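Local coordinates for rhamnosidase B (Bacillus sp., PDB 2OKX), which probably releases terminal alpha-L-rhamnose from rhamnosides by hydrolysis, as a family 78 glycoside hydrolase, at residues A40-V54 against Q71-R83. Numbering follows the deposited sequence.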
ATOM      1  N   ALA A  40       8.035  -1.992  34.162  1.00 35.84           N
ATOM      2  CA  ALA A  40       8.209  -3.346  33.669  1.00 34.42           C
ATOM      3  C   ALA A  40       8.101  -3.254  32.151  1.00 34.59           C
ATOM      4  O   ALA A  40       7.013  -3.060  31.609  1.00 33.32           O
ATOM      5  CB  ALA A  40       7.123  -4.253  34.227  1.00 32.77           C
ATOM      6  N   MET A  41       9.238  -3.376  31.473  1.00 32.90           N
ATOM      7  CA  MET A  41       9.276  -3.287  30.020  1.00 31.70           C
ATOM      8  C   MET A  41       9.256  -4.656  29.347  1.00 32.51           C
ATOM      9  O   MET A  41       9.894  -5.604  29.812  1.00 33.28           O
ATOM     10  CB  MET A  41      10.529  -2.530  29.567  1.00 30.64           C
ATOM     11  CG  MET A  41      10.641  -1.106  30.093  1.00 30.51           C
ATOM     12  SD  MET A  41       9.200  -0.090  29.675  1.00 30.17           S
ATOM     13  CE  MET A  41       9.470   0.170  27.906  1.00 27.64           C
ATOM     14  N   LEU A  42       8.512  -4.747  28.249  1.00 29.97           N
ATOM     15  CA  LEU A  42       8.417  -5.976  27.477  1.00 29.46           C
ATOM     16  C   LEU A  42       8.956  -5.654  26.088  1.00 30.81           C
ATOM     17  O   LEU A  42       8.336  -4.909  25.323  1.00 29.88           O
ATOM     18  CB  LEU A  42       6.964  -6.451  27.394  1.00 25.61           C
ATOM     19  CG  LEU A  42       6.722  -7.865  26.856  1.00 26.17           C
ATOM     20  CD1 LEU A  42       5.302  -8.305  27.177  1.00 24.08           C
ATOM     21  CD2 LEU A  42       6.970  -7.901  25.352  1.00 25.98           C
ATOM     22  N   HIS A  43      10.127  -6.203  25.782  1.00 29.22           N
ATOM     23  CA  HIS A  43      10.790  -5.991  24.502  1.00 28.37           C
ATOM     24  C   HIS A  43      10.458  -7.170  23.601  1.00 27.75           C
ATOM     25  O   HIS A  43      10.611  -8.323  24.000  1.00 28.66           O
ATOM     26  CB  HIS A  43      12.296  -5.897  24.724  1.00 28.15           C
ATOM     27  CG  HIS A  43      12.680  -4.918  25.790  1.00 27.40           C
ATOM     28  ND1 HIS A  43      12.670  -3.554  25.590  1.00 26.58           N
ATOM     29  CD2 HIS A  43      13.079  -5.109  27.071  1.00 27.02           C
ATOM     30  CE1 HIS A  43      13.048  -2.946  26.700  1.00 26.86           C
ATOM     31  NE2 HIS A  43      13.303  -3.867  27.614  1.00 28.47           N
ATOM     32  N   ILE A  44      10.019  -6.884  22.381  1.00 27.63           N
ATOM     33  CA  ILE A  44       9.614  -7.951  21.479  1.00 26.91           C
ATOM     34  C   ILE A  44       9.702  -7.640  19.988  1.00 26.87           C
ATOM     35  O   ILE A  44       9.615  -6.487  19.561  1.00 25.95           O
ATOM     36  CB  ILE A  44       8.149  -8.358  21.790  1.00 29.34           C
ATOM     37  CG1 ILE A  44       7.651  -9.412  20.799  1.00 27.49           C
ATOM     38  CG2 ILE A  44       7.250  -7.121  21.730  1.00 30.20           C
ATOM     39  CD1 ILE A  44       6.224  -9.874  21.073  1.00 29.67           C
ATOM     40  N   THR A  45       9.896  -8.696  19.207  1.00 26.16           N
ATOM     41  CA  THR A  45       9.924  -8.610  17.755  1.00 25.72           C
ATOM     42  C   THR A  45       9.589 -10.009  17.264  1.00 25.68           C
ATOM     43  O   THR A  45       9.656 -10.971  18.027  1.00 26.56           O
ATOM     44  CB  THR A  45      11.289  -8.149  17.194  1.00 26.16           C
ATOM     45  OG1 THR A  45      11.139  -7.843  15.801  1.00 25.99           O
ATOM     46  CG2 THR A  45      12.344  -9.236  17.346  1.00 26.73           C
ATOM     47  N   ALA A  46       9.194 -10.125  16.005  1.00 25.32           N
ATOM     48  CA  ALA A  46       8.843 -11.422  15.460  1.00 24.64           C
ATOM     49  C   ALA A  46       8.965 -11.425  13.947  1.00 24.69           C
ATOM     50  O   ALA A  46       9.157 -10.384  13.323  1.00 26.16           O
ATOM     51  CB  ALA A  46       7.428 -11.793  15.865  1.00 24.67           C
ATOM     52  N   ASP A  47       8.863 -12.615  13.372  1.00 24.97           N
ATOM     53  CA  ASP A  47       8.943 -12.805  11.932  1.00 25.61           C
ATOM     54  C   ASP A  47       7.742 -13.683  11.596  1.00 25.06           C
ATOM     55  O   ASP A  47       7.697 -14.834  12.032  1.00 25.74           O
ATOM     56  CB  ASP A  47      10.246 -13.535  11.574  1.00 26.27           C
ATOM     57  CG  ASP A  47      10.459 -13.648  10.079  1.00 24.58           C
ATOM     58  OD1 ASP A  47       9.477 -13.940   9.370  1.00 26.30           O
ATOM     59  OD2 ASP A  47      11.602 -13.455   9.614  1.00 24.51           O
ATOM     60  N   SER A  48       6.791 -13.190  10.799  1.00 24.28           N
ATOM     61  CA  SER A  48       6.821 -11.865  10.175  1.00 23.62           C
ATOM     62  C   SER A  48       6.206 -10.720  10.987  1.00 22.59           C
ATOM     63  O   SER A  48       6.747  -9.610  11.012  1.00 22.21           O
ATOM     64  CB  SER A  48       6.107 -11.933   8.823  1.00 23.79           C
ATOM     65  OG  SER A  48       6.501 -13.078   8.092  1.00 26.92           O
ATOM     66  N   ARG A  49       5.065 -10.984  11.615  1.00 22.79           N
ATOM     67  CA  ARG A  49       4.363  -9.978  12.418  1.00 24.12           C
ATOM     68  C   ARG A  49       3.758 -10.623  13.670  1.00 24.69           C
ATOM     69  O   ARG A  49       3.589 -11.840  13.722  1.00 24.94           O
ATOM     70  CB  ARG A  49       3.243  -9.337  11.588  1.00 22.99           C
ATOM     71  CG  ARG A  49       3.700  -8.651  10.303  1.00 20.70           C
ATOM     72  CD  ARG A  49       4.483  -7.382  10.589  1.00 22.39           C
ATOM     73  NE  ARG A  49       4.764  -6.621   9.374  1.00 24.19           N
ATOM     74  CZ  ARG A  49       5.934  -6.602   8.741  1.00 25.93           C
ATOM     75  NH1 ARG A  49       6.962  -7.305   9.204  1.00 25.50           N
ATOM     76  NH2 ARG A  49       6.077  -5.870   7.644  1.00 26.83           N
ATOM     77  N   TYR A  50       3.415  -9.811  14.670  1.00 23.99           N
ATOM     78  CA  TYR A  50       2.837 -10.346  15.899  1.00 22.92           C
ATOM     79  C   TYR A  50       1.691  -9.515  16.470  1.00 23.29           C
ATOM     80  O   TYR A  50       1.519  -8.348  16.128  1.00 21.52           O
ATOM     81  CB  TYR A  50       3.906 -10.450  16.992  1.00 21.28           C
ATOM     82  CG  TYR A  50       4.292  -9.106  17.585  1.00 20.49           C
ATOM     83  CD1 TYR A  50       5.386  -8.390  17.103  1.00 18.81           C
ATOM     84  CD2 TYR A  50       3.522  -8.523  18.592  1.00 20.91           C
ATOM     85  CE1 TYR A  50       5.703  -7.125  17.606  1.00 18.25           C
ATOM     86  CE2 TYR A  50       3.827  -7.258  19.099  1.00 20.33           C
ATOM     87  CZ  TYR A  50       4.916  -6.566  18.601  1.00 20.35           C
ATOM     88  OH  TYR A  50       5.200  -5.310  19.087  1.00 20.90           O
ATOM     89  N   VAL A  51       0.927 -10.148  17.354  1.00 22.48           N
ATOM     90  CA  VAL A  51      -0.157  -9.515  18.097  1.00 23.80           C
ATOM     91  C   VAL A  51       0.140  -9.924  19.546  1.00 24.57           C
ATOM     92  O   VAL A  51       0.149 -11.114  19.874  1.00 26.04           O
ATOM     93  CB  VAL A  51      -1.544 -10.039  17.701  1.00 23.55           C
ATOM     94  CG1 VAL A  51      -2.597  -9.388  18.590  1.00 25.31           C
ATOM     95  CG2 VAL A  51      -1.833  -9.723  16.233  1.00 22.14           C
ATOM     96  N   LEU A  52       0.395  -8.939  20.402  1.00 24.85           N
ATOM     97  CA  LEU A  52       0.747  -9.193  21.798  1.00 25.12           C
ATOM     98  C   LEU A  52      -0.384  -9.095  22.815  1.00 27.14           C
ATOM     99  O   LEU A  52      -1.177  -8.148  22.794  1.00 26.54           O
ATOM    100  CB  LEU A  52       1.866  -8.237  22.219  1.00 23.23           C
ATOM    101  CG  LEU A  52       2.259  -8.208  23.702  1.00 24.59           C
ATOM    102  CD1 LEU A  52       2.931  -9.526  24.084  1.00 22.93           C
ATOM    103  CD2 LEU A  52       3.202  -7.034  23.958  1.00 23.92           C
ATOM    104  N   PHE A  53      -0.434 -10.079  23.714  1.00 27.24           N
ATOM    105  CA  PHE A  53      -1.430 -10.131  24.777  1.00 27.21           C
ATOM    106  C   PHE A  53      -0.727 -10.278  26.126  1.00 29.28           C
ATOM    107  O   PHE A  53       0.198 -11.081  26.269  1.00 29.35           O
ATOM    108  CB  PHE A  53      -2.372 -11.326  24.605  1.00 27.82           C
ATOM    109  CG  PHE A  53      -3.198 -11.288  23.354  1.00 27.31           C
ATOM    110  CD1 PHE A  53      -2.676 -11.746  22.148  1.00 27.90           C
ATOM    111  CD2 PHE A  53      -4.508 -10.822  23.384  1.00 27.13           C
ATOM    112  CE1 PHE A  53      -3.452 -11.745  20.991  1.00 27.41           C
ATOM    113  CE2 PHE A  53      -5.291 -10.817  22.232  1.00 27.02           C
ATOM    114  CZ  PHE A  53      -4.761 -11.280  21.034  1.00 28.81           C
ATOM    115  N   VAL A  54      -1.154  -9.492  27.108  1.00 27.68           N
ATOM    116  CA  VAL A  54      -0.577  -9.574  28.444  1.00 27.99           C
ATOM    117  C   VAL A  54      -1.736  -9.812  29.396  1.00 28.26           C
ATOM    118  O   VAL A  54      -2.585  -8.941  29.592  1.00 28.32           O
ATOM    119  CB  VAL A  54       0.161  -8.281  28.838  1.00 27.82           C
ATOM    120  CG1 VAL A  54       0.722  -8.417  30.246  1.00 27.18           C
ATOM    121  CG2 VAL A  54       1.290  -8.003  27.853  1.00 27.99           C
ATOM    122  N   GLN A  71      16.520  -5.846  12.255  1.00 27.48           N
ATOM    123  CA  GLN A  71      15.184  -6.212  12.712  1.00 26.60           C
ATOM    124  C   GLN A  71      14.738  -5.338  13.885  1.00 26.42           C
ATOM    125  O   GLN A  71      15.314  -5.400  14.972  1.00 27.74           O
ATOM    126  CB  GLN A  71      15.190  -7.688  13.122  1.00 25.84           C
ATOM    127  CG  GLN A  71      13.845  -8.279  13.510  1.00 25.38           C
ATOM    128  CD  GLN A  71      12.870  -8.340  12.355  1.00 27.04           C
ATOM    129  OE1 GLN A  71      13.264  -8.515  11.204  1.00 27.35           O
ATOM    130  NE2 GLN A  71      11.583  -8.213  12.660  1.00 27.68           N
ATOM    131  N   PHE A  72      13.706  -4.532  13.657  1.00 25.43           N
ATOM    132  CA  PHE A  72      13.173  -3.629  14.676  1.00 24.67           C
ATOM    133  C   PHE A  72      12.375  -4.347  15.765  1.00 25.38           C
ATOM    134  O   PHE A  72      11.542  -5.209  15.475  1.00 26.86           O
ATOM    135  CB  PHE A  72      12.280  -2.578  14.012  1.00 23.78           C
ATOM    136  CG  PHE A  72      13.039  -1.483  13.314  1.00 22.32           C
ATOM    137  CD1 PHE A  72      13.625  -0.454  14.039  1.00 22.05           C
ATOM    138  CD2 PHE A  72      13.149  -1.471  11.925  1.00 23.67           C
ATOM    139  CE1 PHE A  72      14.310   0.584  13.393  1.00 22.43           C
ATOM    140  CE2 PHE A  72      13.831  -0.442  11.270  1.00 21.63           C
ATOM    141  CZ  PHE A  72      14.412   0.588  12.009  1.00 21.63           C
ATOM    142  N   TYR A  73      12.627  -3.988  17.021  1.00 25.64           N
ATOM    143  CA  TYR A  73      11.900  -4.595  18.131  1.00 25.81           C
ATOM    144  C   TYR A  73      11.169  -3.519  18.923  1.00 24.96           C
ATOM    145  O   TYR A  73      11.631  -2.380  19.018  1.00 23.61           O
ATOM    146  CB  TYR A  73      12.849  -5.388  19.043  1.00 25.41           C
ATOM    147  CG  TYR A  73      13.871  -4.562  19.788  1.00 27.03           C
ATOM    148  CD1 TYR A  73      13.565  -3.975  21.015  1.00 27.06           C
ATOM    149  CD2 TYR A  73      15.156  -4.382  19.274  1.00 27.54           C
ATOM    150  CE1 TYR A  73      14.519  -3.228  21.716  1.00 28.50           C
ATOM    151  CE2 TYR A  73      16.111  -3.641  19.963  1.00 28.26           C
ATOM    152  CZ  TYR A  73      15.788  -3.067  21.182  1.00 28.87           C
ATOM    153  OH  TYR A  73      16.738  -2.333  21.860  1.00 29.80           O
ATOM    154  N   ASP A  74      10.030  -3.892  19.495  1.00 25.43           N
ATOM    155  CA  ASP A  74       9.210  -2.963  20.263  1.00 24.92           C
ATOM    156  C   ASP A  74       9.382  -3.136  21.763  1.00 24.60           C
ATOM    157  O   ASP A  74       9.635  -4.241  22.239  1.00 24.60           O
ATOM    158  CB  ASP A  74       7.737  -3.158  19.897  1.00 22.52           C
ATOM    159  CG  ASP A  74       7.496  -3.043  18.410  1.00 22.48           C
ATOM    160  OD1 ASP A  74       8.001  -2.077  17.808  1.00 22.32           O
ATOM    161  OD2 ASP A  74       6.807  -3.912  17.845  1.00 22.58           O
ATOM    162  N   SER A  75       9.236  -2.037  22.498  1.00 23.89           N
ATOM    163  CA  SER A  75       9.360  -2.052  23.953  1.00 23.45           C
ATOM    164  C   SER A  75       8.112  -1.434  24.576  1.00 23.31           C
ATOM    165  O   SER A  75       7.882  -0.232  24.450  1.00 23.11           O
ATOM    166  CB  SER A  75      10.595  -1.258  24.392  1.00 23.49           C
ATOM    167  OG  SER A  75      11.777  -1.760  23.792  1.00 25.82           O
ATOM    168  N   TYR A  76       7.312  -2.259  25.246  1.00 24.21           N
ATOM    169  CA  TYR A  76       6.087  -1.789  25.889  1.00 26.80           C
ATOM    170  C   TYR A  76       6.197  -1.692  27.401  1.00 27.14           C
ATOM    171  O   TYR A  76       6.811  -2.544  28.041  1.00 28.86           O
ATOM    172  CB  TYR A  76       4.913  -2.728  25.610  1.00 24.85           C
ATOM    173  CG  TYR A  76       4.548  -2.912  24.162  1.00 23.52           C
ATOM    174  CD1 TYR A  76       5.258  -3.795  23.349  1.00 22.96           C
ATOM    175  CD2 TYR A  76       3.472  -2.221  23.608  1.00 22.72           C
ATOM    176  CE1 TYR A  76       4.903  -3.987  22.016  1.00 22.65           C
ATOM    177  CE2 TYR A  76       3.109  -2.405  22.278  1.00 21.22           C
ATOM    178  CZ  TYR A  76       3.828  -3.288  21.487  1.00 22.84           C
ATOM    179  OH  TYR A  76       3.479  -3.459  20.168  1.00 21.37           O
ATOM    180  N   ASP A  77       5.593  -0.654  27.967  1.00 27.56           N
ATOM    181  CA  ASP A  77       5.558  -0.518  29.413  1.00 27.57           C
ATOM    182  C   ASP A  77       4.270  -1.264  29.758  1.00 27.93           C
ATOM    183  O   ASP A  77       3.174  -0.772  29.477  1.00 26.42           O
ATOM    184  CB  ASP A  77       5.422   0.943  29.830  1.00 29.14           C
ATOM    185  CG  ASP A  77       5.382   1.111  31.339  1.00 30.26           C
ATOM    186  OD1 ASP A  77       4.753   0.270  32.017  1.00 31.00           O
ATOM    187  OD2 ASP A  77       5.971   2.086  31.846  1.00 31.86           O
ATOM    188  N   ILE A  78       4.396  -2.454  30.342  1.00 26.98           N
ATOM    189  CA  ILE A  78       3.221  -3.253  30.682  1.00 27.66           C
ATOM    190  C   ILE A  78       2.771  -3.143  32.135  1.00 28.60           C
ATOM    191  O   ILE A  78       2.030  -3.994  32.619  1.00 29.11           O
ATOM    192  CB  ILE A  78       3.452  -4.749  30.367  1.00 29.50           C
ATOM    193  CG1 ILE A  78       4.697  -5.249  31.107  1.00 30.05           C
ATOM    194  CG2 ILE A  78       3.591  -4.951  28.864  1.00 27.83           C
ATOM    195  CD1 ILE A  78       4.925  -6.737  30.979  1.00 32.32           C
ATOM    196  N   GLY A  79       3.204  -2.091  32.821  1.00 30.92           N
ATOM    197  CA  GLY A  79       2.825  -1.917  34.213  1.00 32.56           C
ATOM    198  C   GLY A  79       1.322  -1.923  34.411  1.00 35.03           C
ATOM    199  O   GLY A  79       0.825  -2.309  35.472  1.00 36.21           O
ATOM    200  N   GLY A  80       0.595  -1.507  33.379  1.00 35.09           N
ATOM    201  CA  GLY A  80      -0.851  -1.460  33.458  1.00 34.19           C
ATOM    202  C   GLY A  80      -1.531  -2.813  33.408  1.00 34.63           C
ATOM    203  O   GLY A  80      -2.610  -2.980  33.972  1.00 35.84           O
ATOM    204  N   GLN A  81      -0.916  -3.780  32.737  1.00 33.68           N
ATOM    205  CA  GLN A  81      -1.504  -5.112  32.636  1.00 33.65           C
ATOM    206  C   GLN A  81      -0.883  -6.101  33.617  1.00 34.01           C
ATOM    207  O   GLN A  81      -1.404  -7.196  33.815  1.00 33.27           O
ATOM    208  CB  GLN A  81      -1.354  -5.660  31.209  1.00 33.09           C
ATOM    209  CG  GLN A  81      -2.097  -4.872  30.133  1.00 32.46           C
ATOM    210  CD  GLN A  81      -1.335  -3.644  29.652  1.00 33.50           C
ATOM    211  OE1 GLN A  81      -1.846  -2.860  28.848  1.00 34.71           O
ATOM    212  NE2 GLN A  81      -0.110  -3.477  30.132  1.00 31.68           N
ATOM    213  N   LEU A  82       0.223  -5.704  34.237  1.00 36.17           N
ATOM    214  CA  LEU A  82       0.941  -6.561  35.178  1.00 38.92           C
ATOM    215  C   LEU A  82       0.199  -6.800  36.498  1.00 39.26           C
ATOM    216  O   LEU A  82      -0.343  -5.871  37.099  1.00 39.68           O
ATOM    217  CB  LEU A  82       2.321  -5.955  35.460  1.00 40.46           C
ATOM    218  CG  LEU A  82       3.425  -6.829  36.067  1.00 43.25           C
ATOM    219  CD1 LEU A  82       4.730  -6.047  36.056  1.00 43.37           C
ATOM    220  CD2 LEU A  82       3.067  -7.245  37.483  1.00 44.93           C
ATOM    221  N   ARG A  83       0.190  -8.056  36.939  1.00 38.58           N
ATOM    222  CA  ARG A  83      -0.457  -8.454  38.187  1.00 38.53           C
ATOM    223  C   ARG A  83       0.633  -8.784  39.208  1.00 39.49           C
ATOM    224  O   ARG A  83       1.155  -9.898  39.232  1.00 38.88           O
ATOM    225  CB  ARG A  83      -1.330  -9.688  37.958  1.00 39.28           C
ATOM    226  CG  ARG A  83      -2.414  -9.510  36.909  1.00 38.75           C
ATOM    227  CD  ARG A  83      -3.185 -10.804  36.708  1.00 39.66           C
ATOM    228  NE  ARG A  83      -4.294 -10.643  35.771  1.00 40.05           N
ATOM    229  CZ  ARG A  83      -5.153 -11.606  35.455  1.00 40.31           C
ATOM    230  NH1 ARG A  83      -5.037 -12.811  35.999  1.00 39.89           N
ATOM    231  NH2 ARG A  83      -6.138 -11.362  34.601  1.00 41.13           N
TER
HETATM  232  O   HOH W   1       5.626  -0.449  34.613  1.00 34.72           O
HETATM  233  O   HOH W   2       9.515  -8.865  10.588  1.00 28.59           O
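M41-D47 and Q71-D77 run antiparallel side by side: L42 and I44 form hydrogen-bonded pairs with Y76 and D74, and I78 N adds a bond to A40 O at 3.0 Å. On the face carrying L42, I44, D74 and Y76, the strand R49-V54 lies nearly parallel to Q71-D77, axes 10.7 Å apart, and turns Y50, L52 and V54 toward the pair. The Y50 hydroxyl gives its proton to D74 OD2 over a very short 2.5 Å, with ring and carboxylate planes 54° apart; Y76 OH, arriving from the opposite direction, lies 2.7 Å from Y50 OH. D74 OD1 pairs with R193, so both carboxylate oxygens are engaged. L52 CD2 sits over one face of the Y76 ring, 4.2 Å from its centroid, a CH-pi contact, while I78 CG2 touches both L42 CB and V54 CG2. On the other face, H43 ND1 meets S75 OG at 2.7 Å in the plane of the imidazole. With its OG1 anti to the backbone N (chi1 -169°), T45 donates to F72 O and accepts from Q71 NE2 at 3.2 Å. A valine here, with no hydroxyl to bridge F72 O and Q71 NE2, would probably leave the carbonyl short of a donor and the amide held less firmly, by its water. The contact joins the two sheets of a beta-sandwich in the N-terminal domain, the chain passing between them at D47-S48.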